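Side-chain contacts in nitrophorin Cim l NP (Cimex lectularius, PDB 2IMQ), which delivers nitric oxide to the victim during feeding by means of a haem group, causing vasodilation: residues 33-38 / 275-280; 38-43 / 71-76; 86-91 / 129-134. All blocks are in the same frame, centred on the assembly; numbering follows the deposited sequence.

Contact 1: 33-38 / 275-280; sequences SGETPD and LAKFRV
E35 and K277 meet in one salt bridge on the outer face of a β-sandwich of the DNase I-like fold. E35 belongs to the loop that leads into strand 39-46, and K277 to strand 274-281 of the six-stranded sheet. The tight part of the contact is a single point, where OE1 of E35 meets the end of the lysine chain. The ammonium NZ of K277 donates to OE1 of E35 over 2.7 Å, meeting the syn lone pair on the side of the second oxygen. That second oxygen, OE2 of E35, stays 3.8 Å from K277 NZ, so the grip is one-pronged rather than forked. The aliphatic part takes a smaller share: K277 CE passes 3.5 Å from E35 OE1. The two side chains cross at about a right angle. K277 has its CG beside its own backbone N (chi1 -54°) and is extended from there to its end, which gives the amine the length to reach the loop from the strand.

Around this point the contact is loose. Both residues are partly exposed, little surface is buried between loop and strand, and the strength of the bridge is probably moderated by water. The other face of strand 274-281 turns to the core, where F278 and V280 pack on strand 165-169 of the opposing sheet. Each partner of the bridge also rests on the sheet: E35 touches H10 of strand 6-17, and K277 touches S259 of strand 255-262. The bridge therefore holds the loop over strand 274-281 and its two neighbours, 6-17 and 255-262. At its centre the carboxylate carbon CD of E35 stands 3.6 Å from NZ of K277.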
# COMPACT_ATOMS: atom_id res chain seq x y z
N SER A 33 -2.10 -8.17 18.21
CA SER A 33 -2.60 -9.45 18.68
C SER A 33 -1.48 -10.45 18.82
O SER A 33 -1.73 -11.64 18.98
CB SER A 33 -3.71 -10.02 17.79
OG SER A 33 -3.25 -10.20 16.45
N GLY A 34 -0.25 -9.96 18.80
CA GLY A 34 0.92 -10.77 19.09
C GLY A 34 1.57 -11.45 17.89
O GLY A 34 2.51 -12.22 18.05
N GLU A 35 1.13 -11.14 16.66
CA GLU A 35 1.73 -11.74 15.49
C GLU A 35 3.10 -11.11 15.25
O GLU A 35 3.31 -9.95 15.62
CB GLU A 35 0.84 -11.48 14.28
CG GLU A 35 -0.42 -12.35 14.25
CD GLU A 35 -1.53 -11.82 13.36
OE1 GLU A 35 -1.46 -10.65 12.94
OE2 GLU A 35 -2.50 -12.57 13.10
N THR A 36 3.97 -11.86 14.57
CA THR A 36 5.36 -11.52 14.36
C THR A 36 5.71 -11.71 12.88
O THR A 36 6.43 -12.64 12.51
CB THR A 36 6.24 -12.44 15.25
OG1 THR A 36 5.83 -13.81 15.09
CG2 THR A 36 6.00 -12.19 16.69
N PRO A 37 5.21 -10.85 11.99
CA PRO A 37 5.43 -11.10 10.58
C PRO A 37 6.86 -10.97 10.21
O PRO A 37 7.62 -10.21 10.81
CB PRO A 37 4.63 -10.00 9.91
CG PRO A 37 4.52 -8.93 10.90
CD PRO A 37 4.40 -9.66 12.22
N ASP A 38 7.28 -11.69 9.18
CA ASP A 38 8.66 -11.62 8.72
C ASP A 38 9.04 -10.34 8.03
O ASP A 38 10.15 -9.85 8.19
CB ASP A 38 8.93 -12.83 7.84
CG ASP A 38 8.69 -14.11 8.57
OD1 ASP A 38 9.46 -14.40 9.53
OD2 ASP A 38 7.69 -14.83 8.32
N LEU A 275 -4.76 -2.49 6.05
CA LEU A 275 -3.80 -3.45 6.48
C LEU A 275 -4.06 -4.81 5.84
O LEU A 275 -5.19 -5.34 5.94
CB LEU A 275 -3.92 -3.59 8.00
CG LEU A 275 -3.10 -4.66 8.68
CD1 LEU A 275 -1.57 -4.44 8.48
CD2 LEU A 275 -3.43 -4.69 10.12
N ALA A 276 -3.06 -5.37 5.19
CA ALA A 276 -3.16 -6.68 4.61
C ALA A 276 -2.11 -7.56 5.25
O ALA A 276 -1.02 -7.11 5.57
CB ALA A 276 -3.00 -6.68 3.08
N LYS A 277 -2.46 -8.82 5.37
CA LYS A 277 -1.60 -9.83 5.95
C LYS A 277 -1.60 -10.99 4.99
O LYS A 277 -2.66 -11.44 4.54
CB LYS A 277 -2.06 -10.29 7.35
CG LYS A 277 -2.25 -9.17 8.34
CD LYS A 277 -2.73 -9.69 9.71
CE LYS A 277 -3.04 -8.55 10.64
NZ LYS A 277 -3.44 -9.11 11.98
N PHE A 278 -0.40 -11.47 4.67
CA PHE A 278 -0.23 -12.57 3.70
C PHE A 278 0.68 -13.62 4.26
O PHE A 278 1.58 -13.31 5.03
CB PHE A 278 0.44 -12.05 2.43
CG PHE A 278 -0.27 -10.91 1.79
CD1 PHE A 278 0.06 -9.60 2.13
CD2 PHE A 278 -1.18 -11.13 0.78
CE1 PHE A 278 -0.58 -8.54 1.50
CE2 PHE A 278 -1.80 -10.01 0.12
CZ PHE A 278 -1.50 -8.75 0.55
N ARG A 279 0.50 -14.82 3.75
CA ARG A 279 1.46 -15.90 3.94
C ARG A 279 1.96 -16.32 2.55
O ARG A 279 1.15 -16.62 1.69
CB ARG A 279 0.81 -17.05 4.63
CG ARG A 279 1.66 -18.26 4.88
CD ARG A 279 0.84 -19.38 5.54
NE ARG A 279 0.28 -18.93 6.81
CZ ARG A 279 -0.93 -19.23 7.27
NH1 ARG A 279 -1.77 -19.98 6.56
NH2 ARG A 279 -1.31 -18.76 8.46
N VAL A 280 3.27 -16.25 2.35
CA VAL A 280 3.87 -16.67 1.09
C VAL A 280 4.60 -17.99 1.25
O VAL A 280 5.16 -18.26 2.31
CB VAL A 280 4.79 -15.57 0.50
CG1 VAL A 280 4.07 -14.24 0.45
CG2 VAL A 280 6.06 -15.43 1.22

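Contact 2: 38-43 / 71-76; sequences DVIAVA and KGYTKL. With HEM (protoporphyrin IX containing Fe), chain B.
The hydroxyl OH of Y73 donates a hydrogen bond to the carbonyl O of P37, just ahead of segment 38-43, while the ring behind it meets the tip of I40. CD1 of I40 sits over one ring face, displaced toward the rim, in a CH-pi contact 26° off the normal, with Y73 CZ the nearest atom to I40 CD1 at 3.6 Å. I40 reaches there because CG1 lies beside its backbone N (chi1 -62°) and the chain then runs extended. D38 O is bonded to the backbone N of L91; the ring edge merely lies near it, Y73 CE2 being 4.0 Å from D38 O. Strand 84-91 lies between strands 39-46 and 73-80, so I40 and Y73 meet across it on one face of the six-stranded sheet, under helix 57-70, whose L68 touches both. G72, just past the helix, closes it with a Schellman motif. Further along, K75 bends at chi3 (76°), and its NZ donates to the haem propionate atom O1A at 3.0 Å. Held at its hydroxyl and covered on one face by the CD1 methyl of I40, the Y73 ring is probably restrained from tilting, and a cationic K75 would offset the propionate charge.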
# COMPACT_ATOMS: atom_id res chain seq x y z
N ASP A 38 7.28 -11.69 9.18
CA ASP A 38 8.66 -11.62 8.72
C ASP A 38 9.04 -10.34 8.03
O ASP A 38 10.15 -9.85 8.19
CB ASP A 38 8.93 -12.83 7.84
CG ASP A 38 8.69 -14.11 8.57
OD1 ASP A 38 9.46 -14.40 9.53
OD2 ASP A 38 7.69 -14.83 8.32
N VAL A 39 8.10 -9.78 7.26
CA VAL A 39 8.32 -8.57 6.49
C VAL A 39 7.15 -7.62 6.75
O VAL A 39 6.00 -8.06 6.83
CB VAL A 39 8.38 -8.89 4.97
CG1 VAL A 39 8.52 -7.63 4.18
CG2 VAL A 39 9.49 -9.92 4.76
N ILE A 40 7.48 -6.35 6.92
CA ILE A 40 6.45 -5.30 7.03
C ILE A 40 6.75 -4.18 6.07
O ILE A 40 7.90 -3.70 5.99
CB ILE A 40 6.44 -4.71 8.47
CG1 ILE A 40 6.11 -5.76 9.53
CG2 ILE A 40 5.44 -3.61 8.58
CD1 ILE A 40 6.33 -5.26 10.97
N ALA A 41 5.74 -3.75 5.31
CA ALA A 41 5.90 -2.63 4.41
C ALA A 41 4.84 -1.57 4.76
O ALA A 41 3.69 -1.93 5.01
CB ALA A 41 5.77 -3.05 3.00
N VAL A 42 5.28 -0.33 4.79
CA VAL A 42 4.44 0.83 5.09
C VAL A 42 4.49 1.85 3.97
O VAL A 42 5.57 2.33 3.64
CB VAL A 42 4.94 1.52 6.40
CG1 VAL A 42 4.04 2.70 6.76
CG2 VAL A 42 5.01 0.47 7.55
N ALA A 43 3.36 2.18 3.39
CA ALA A 43 3.32 3.14 2.29
C ALA A 43 2.37 4.26 2.71
O ALA A 43 1.25 4.04 3.21
CB ALA A 43 2.82 2.51 0.99
N LYS A 71 11.54 -5.72 18.43
CA LYS A 71 10.90 -6.92 17.93
C LYS A 71 11.74 -7.72 16.94
O LYS A 71 11.28 -8.73 16.44
CB LYS A 71 9.53 -6.56 17.34
CG LYS A 71 8.52 -6.07 18.39
CD LYS A 71 7.38 -5.26 17.82
CE LYS A 71 6.00 -5.86 18.12
NZ LYS A 71 5.44 -5.69 19.47
N GLY A 72 12.93 -7.24 16.63
CA GLY A 72 13.88 -7.94 15.80
C GLY A 72 13.91 -7.54 14.36
O GLY A 72 14.53 -8.22 13.54
N TYR A 73 13.28 -6.42 14.02
CA TYR A 73 13.30 -5.96 12.64
C TYR A 73 14.47 -5.07 12.27
O TYR A 73 14.94 -4.27 13.07
CB TYR A 73 12.02 -5.17 12.33
CG TYR A 73 10.77 -6.01 12.39
CD1 TYR A 73 10.02 -6.08 13.54
CD2 TYR A 73 10.36 -6.77 11.30
CE1 TYR A 73 8.91 -6.86 13.61
CE2 TYR A 73 9.27 -7.61 11.39
CZ TYR A 73 8.51 -7.62 12.52
OH TYR A 73 7.39 -8.41 12.64
N THR A 74 14.89 -5.20 11.02
CA THR A 74 15.82 -4.33 10.40
C THR A 74 15.04 -3.51 9.34
O THR A 74 14.34 -4.08 8.55
CB THR A 74 16.90 -5.22 9.71
OG1 THR A 74 17.73 -5.85 10.70
CG2 THR A 74 17.85 -4.40 8.88
N LYS A 75 15.28 -2.20 9.29
CA LYS A 75 14.71 -1.36 8.21
C LYS A 75 15.58 -1.54 6.97
O LYS A 75 16.77 -1.16 6.98
CB LYS A 75 14.66 0.11 8.62
CG LYS A 75 14.23 1.01 7.46
CD LYS A 75 14.21 2.44 7.85
CE LYS A 75 15.59 3.02 7.92
NZ LYS A 75 15.50 4.40 8.42
N LEU A 76 15.06 -2.21 5.95
CA LEU A 76 15.78 -2.39 4.69
C LEU A 76 15.92 -1.08 3.96
O LEU A 76 16.97 -0.76 3.41
CB LEU A 76 15.12 -3.45 3.83
CG LEU A 76 15.11 -4.85 4.40
CD1 LEU A 76 14.56 -5.85 3.43
CD2 LEU A 76 16.52 -5.27 4.85
CHA HEM B . 10.14 8.46 7.79
CHB HEM B . 5.65 6.69 8.26
CHC HEM B . 3.87 11.15 7.88
CHD HEM B . 8.23 12.92 7.09
C1A HEM B . 9.11 7.58 7.98
C2A HEM B . 9.22 6.16 8.21
C3A HEM B . 7.95 5.69 8.30
C4A HEM B . 7.04 6.79 8.17
CMA HEM B . 7.56 4.25 8.57
CAA HEM B . 10.51 5.32 8.33
CBA HEM B . 10.75 5.24 9.86
CGA HEM B . 12.04 4.51 10.19
O1A HEM B . 13.10 5.12 10.08
O2A HEM B . 12.01 3.33 10.62
C1B HEM B . 4.80 7.75 8.21
C2B HEM B . 3.37 7.66 8.36
C3B HEM B . 2.86 8.89 8.26
C4B HEM B . 3.96 9.79 8.06
CMB HEM B . 2.77 6.32 8.58
CAB HEM B . 1.41 9.34 8.33
CBB HEM B . 0.47 8.57 8.91
C1C HEM B . 4.86 12.06 7.67
C2C HEM B . 4.70 13.48 7.43
C3C HEM B . 5.93 13.96 7.28
C4C HEM B . 6.86 12.88 7.28
CMC HEM B . 3.41 14.29 7.55
CAC HEM B . 6.31 15.42 7.04
CBC HEM B . 5.86 16.10 5.99
C1D HEM B . 9.11 11.87 7.16
C2D HEM B . 10.52 11.99 6.87
C3D HEM B . 11.11 10.64 7.11
C4D HEM B . 10.02 9.79 7.50
CMD HEM B . 11.27 13.26 6.46
CAD HEM B . 12.60 10.32 6.92
CBD HEM B . 13.34 11.04 8.03
CGD HEM B . 14.74 10.53 8.15
O1D HEM B . 15.47 11.06 9.05
O2D HEM B . 15.10 9.61 7.36
NA HEM B . 7.77 7.96 7.98
NB HEM B . 5.13 9.06 8.00
NC HEM B . 6.17 11.73 7.54
ND HEM B . 8.86 10.54 7.50
FE HEM B . 7.00 9.86 7.90

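Contact 3: 86-91 / 129-134; sequences LTVYCL and FSFTTS. With HEM (protoporphyrin IX containing Fe), chain B.
L86 reaches across the core of the β-sandwich toward F131 and T133, and its side chain can be followed outward from the backbone. Its CB meets the methyl CG2 of T133 at 4.0 Å. CG, anti to the backbone N (chi1 180°), carries the branch further into the gap between the sheets. There CD2 arrives 3.5 Å from the backbone O of F131, a van der Waals contact with the strand itself. The other methyl, L86 CD1, lies 4.1 Å from CB of A43 in the neighbouring strand 39-46, and the side chain also touches I118 of the opposing sheet.

One step along, V88 CG2 packs at 4.2 Å on F131 CB, and the two side chains cross obliquely. Beyond that CB the F131 ring reaches V39 and A41, and meets the ring of F167 with planes only about 15° apart. T133 turns its methyl to L86, while its hydroxyl is satisfied within its own sheet, where OG1 hydrogen-bonds to O of I169.

The intervening residues of strand 86-91 point to the other side, where the haem lies. Y89 OH donates to the propionate atom O2A over 2.6 Å, with that oxygen in the ring plane at its edge. T87 OG1 passes 3.5 Å from the haem atom CAA and is hydrogen-bonded to N78. One strand thus serves the apolar core with L86 and V88 and the cofactor pocket with T87 and Y89. The axes of the two short strands approach to 8.3 Å and run nearly antiparallel (159°), with no hydrogen bond between them. Such face-to-face packing of two sheets through apolar side chains is characteristic of the β-sandwich core of the DNase I-like fold, with the haem on the side of strand 84-91 that faces away from the core.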
# COMPACT_ATOMS: atom_id res chain seq x y z
N LEU A 86 7.72 5.07 1.29
CA LEU A 86 7.67 3.63 1.36
C LEU A 86 8.80 3.15 2.25
O LEU A 86 9.96 3.50 2.02
CB LEU A 86 7.87 2.98 -0.02
CG LEU A 86 7.85 1.46 -0.13
CD1 LEU A 86 6.51 0.85 0.32
CD2 LEU A 86 8.23 1.05 -1.53
N THR A 87 8.45 2.32 3.22
CA THR A 87 9.43 1.73 4.13
C THR A 87 9.22 0.23 4.13
O THR A 87 8.08 -0.23 4.24
CB THR A 87 9.27 2.31 5.53
OG1 THR A 87 9.31 3.74 5.47
CG2 THR A 87 10.42 1.85 6.43
N VAL A 88 10.33 -0.54 4.11
CA VAL A 88 10.27 -1.97 4.20
C VAL A 88 11.15 -2.43 5.37
O VAL A 88 12.31 -2.01 5.43
CB VAL A 88 10.70 -2.66 2.88
CG1 VAL A 88 10.55 -4.12 3.01
CG2 VAL A 88 9.82 -2.14 1.72
N TYR A 89 10.59 -3.26 6.23
CA TYR A 89 11.30 -3.86 7.35
C TYR A 89 11.28 -5.37 7.17
O TYR A 89 10.33 -5.96 6.65
CB TYR A 89 10.57 -3.55 8.67
CG TYR A 89 10.42 -2.12 9.00
CD1 TYR A 89 9.28 -1.44 8.65
CD2 TYR A 89 11.40 -1.43 9.67
CE1 TYR A 89 9.11 -0.11 8.98
CE2 TYR A 89 11.25 -0.10 10.00
CZ TYR A 89 10.07 0.57 9.65
OH TYR A 89 9.92 1.91 9.93
N CYS A 90 12.37 -6.02 7.66
CA CYS A 90 12.41 -7.45 7.64
C CYS A 90 13.07 -7.93 8.91
O CYS A 90 13.96 -7.26 9.40
CB CYS A 90 13.18 -7.94 6.42
SG CYS A 90 13.31 -9.77 6.17
N LEU A 91 12.62 -9.05 9.44
CA LEU A 91 13.32 -9.61 10.63
C LEU A 91 14.77 -9.84 10.28
O LEU A 91 15.09 -10.44 9.25
CB LEU A 91 12.64 -10.88 11.11
CG LEU A 91 11.28 -10.74 11.81
CD1 LEU A 91 10.70 -12.08 12.08
CD2 LEU A 91 11.33 -9.90 13.04
N PHE A 129 11.65 -10.42 -3.36
CA PHE A 129 10.46 -9.61 -2.98
C PHE A 129 10.55 -8.24 -3.61
O PHE A 129 11.62 -7.64 -3.63
CB PHE A 129 10.40 -9.41 -1.46
CG PHE A 129 10.03 -10.63 -0.69
CD1 PHE A 129 10.96 -11.65 -0.47
CD2 PHE A 129 8.77 -10.76 -0.15
CE1 PHE A 129 10.62 -12.79 0.25
CE2 PHE A 129 8.42 -11.88 0.57
CZ PHE A 129 9.38 -12.90 0.78
N SER A 130 9.41 -7.71 -4.07
CA SER A 130 9.32 -6.33 -4.52
C SER A 130 8.06 -5.75 -3.91
O SER A 130 7.03 -6.36 -3.95
CB SER A 130 9.25 -6.21 -6.07
OG SER A 130 10.45 -6.67 -6.69
N PHE A 131 8.24 -4.56 -3.40
CA PHE A 131 7.17 -3.70 -2.88
C PHE A 131 7.10 -2.39 -3.63
O PHE A 131 8.10 -1.68 -3.71
CB PHE A 131 7.38 -3.41 -1.39
CG PHE A 131 7.24 -4.63 -0.53
CD1 PHE A 131 8.30 -5.52 -0.38
CD2 PHE A 131 6.02 -4.97 0.01
CE1 PHE A 131 8.14 -6.65 0.38
CE2 PHE A 131 5.87 -6.10 0.77
CZ PHE A 131 6.92 -6.96 0.94
N THR A 132 5.93 -2.07 -4.18
CA THR A 132 5.68 -0.87 -4.91
C THR A 132 4.63 -0.03 -4.21
O THR A 132 3.65 -0.55 -3.73
CB THR A 132 5.17 -1.22 -6.33
OG1 THR A 132 6.22 -1.90 -7.00
CG2 THR A 132 4.80 -0.00 -7.16
N THR A 133 4.87 1.26 -4.25
CA THR A 133 3.77 2.23 -4.05
C THR A 133 3.73 3.24 -5.21
O THR A 133 4.73 3.42 -5.91
CB THR A 133 3.85 2.92 -2.67
OG1 THR A 133 2.60 3.56 -2.35
CG2 THR A 133 4.90 3.95 -2.58
N SER A 134 2.59 3.89 -5.41
CA SER A 134 2.45 4.80 -6.51
C SER A 134 1.44 5.86 -6.17
O SER A 134 0.63 5.71 -5.25
CB SER A 134 2.08 4.05 -7.76
OG SER A 134 0.82 3.37 -7.58
CHA HEM B . 10.14 8.46 7.79
CHB HEM B . 5.65 6.69 8.26
CHC HEM B . 3.87 11.15 7.88
CHD HEM B . 8.23 12.92 7.09
C1A HEM B . 9.11 7.58 7.98
C2A HEM B . 9.22 6.16 8.21
C3A HEM B . 7.95 5.69 8.30
C4A HEM B . 7.04 6.79 8.17
CMA HEM B . 7.56 4.25 8.57
CAA HEM B . 10.51 5.32 8.33
CBA HEM B . 10.75 5.24 9.86
CGA HEM B . 12.04 4.51 10.19
O1A HEM B . 13.10 5.12 10.08
O2A HEM B . 12.01 3.33 10.62
C1B HEM B . 4.80 7.75 8.21
C2B HEM B . 3.37 7.66 8.36
C3B HEM B . 2.86 8.89 8.26
C4B HEM B . 3.96 9.79 8.06
CMB HEM B . 2.77 6.32 8.58
CAB HEM B . 1.41 9.34 8.33
CBB HEM B . 0.47 8.57 8.91
C1C HEM B . 4.86 12.06 7.67
C2C HEM B . 4.70 13.48 7.43
C3C HEM B . 5.93 13.96 7.28
C4C HEM B . 6.86 12.88 7.28
CMC HEM B . 3.41 14.29 7.55
CAC HEM B . 6.31 15.42 7.04
CBC HEM B . 5.86 16.10 5.99
C1D HEM B . 9.11 11.87 7.16
C2D HEM B . 10.52 11.99 6.87
C3D HEM B . 11.11 10.64 7.11
C4D HEM B . 10.02 9.79 7.50
CMD HEM B . 11.27 13.26 6.46
CAD HEM B . 12.60 10.32 6.92
CBD HEM B . 13.34 11.04 8.03
CGD HEM B . 14.74 10.53 8.15
O1D HEM B . 15.47 11.06 9.05
O2D HEM B . 15.10 9.61 7.36
NA HEM B . 7.77 7.96 7.98
NB HEM B . 5.13 9.06 8.00
NC HEM B . 6.17 11.73 7.54
ND HEM B . 8.86 10.54 7.50
FE HEM B . 7.00 9.86 7.90

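How the contacts relate
From the N terminus the chain first passes through 33-38, and the strand that follows from D38 is met again at 71-76. Contact 2 closes that short loop, which contains helix 57-70 and the haem ligand C60, joining strand 39-46 to edge strand 73-80 across strand 84-91. Contact 3 then closes the next loop, from 86-91 to 129-134. Contact 1 closes last, tying the loop before strand 39-46 to strand 274-281, so both other contacts nest inside it and none cross. D38 is common to contacts 1 and 2. Backbone bonds from I40 O to Y89 N and C90 O to T74 N knit 38-43, 71-76 and 86-91 into one sheet, with 129-134 in the sheet opposite.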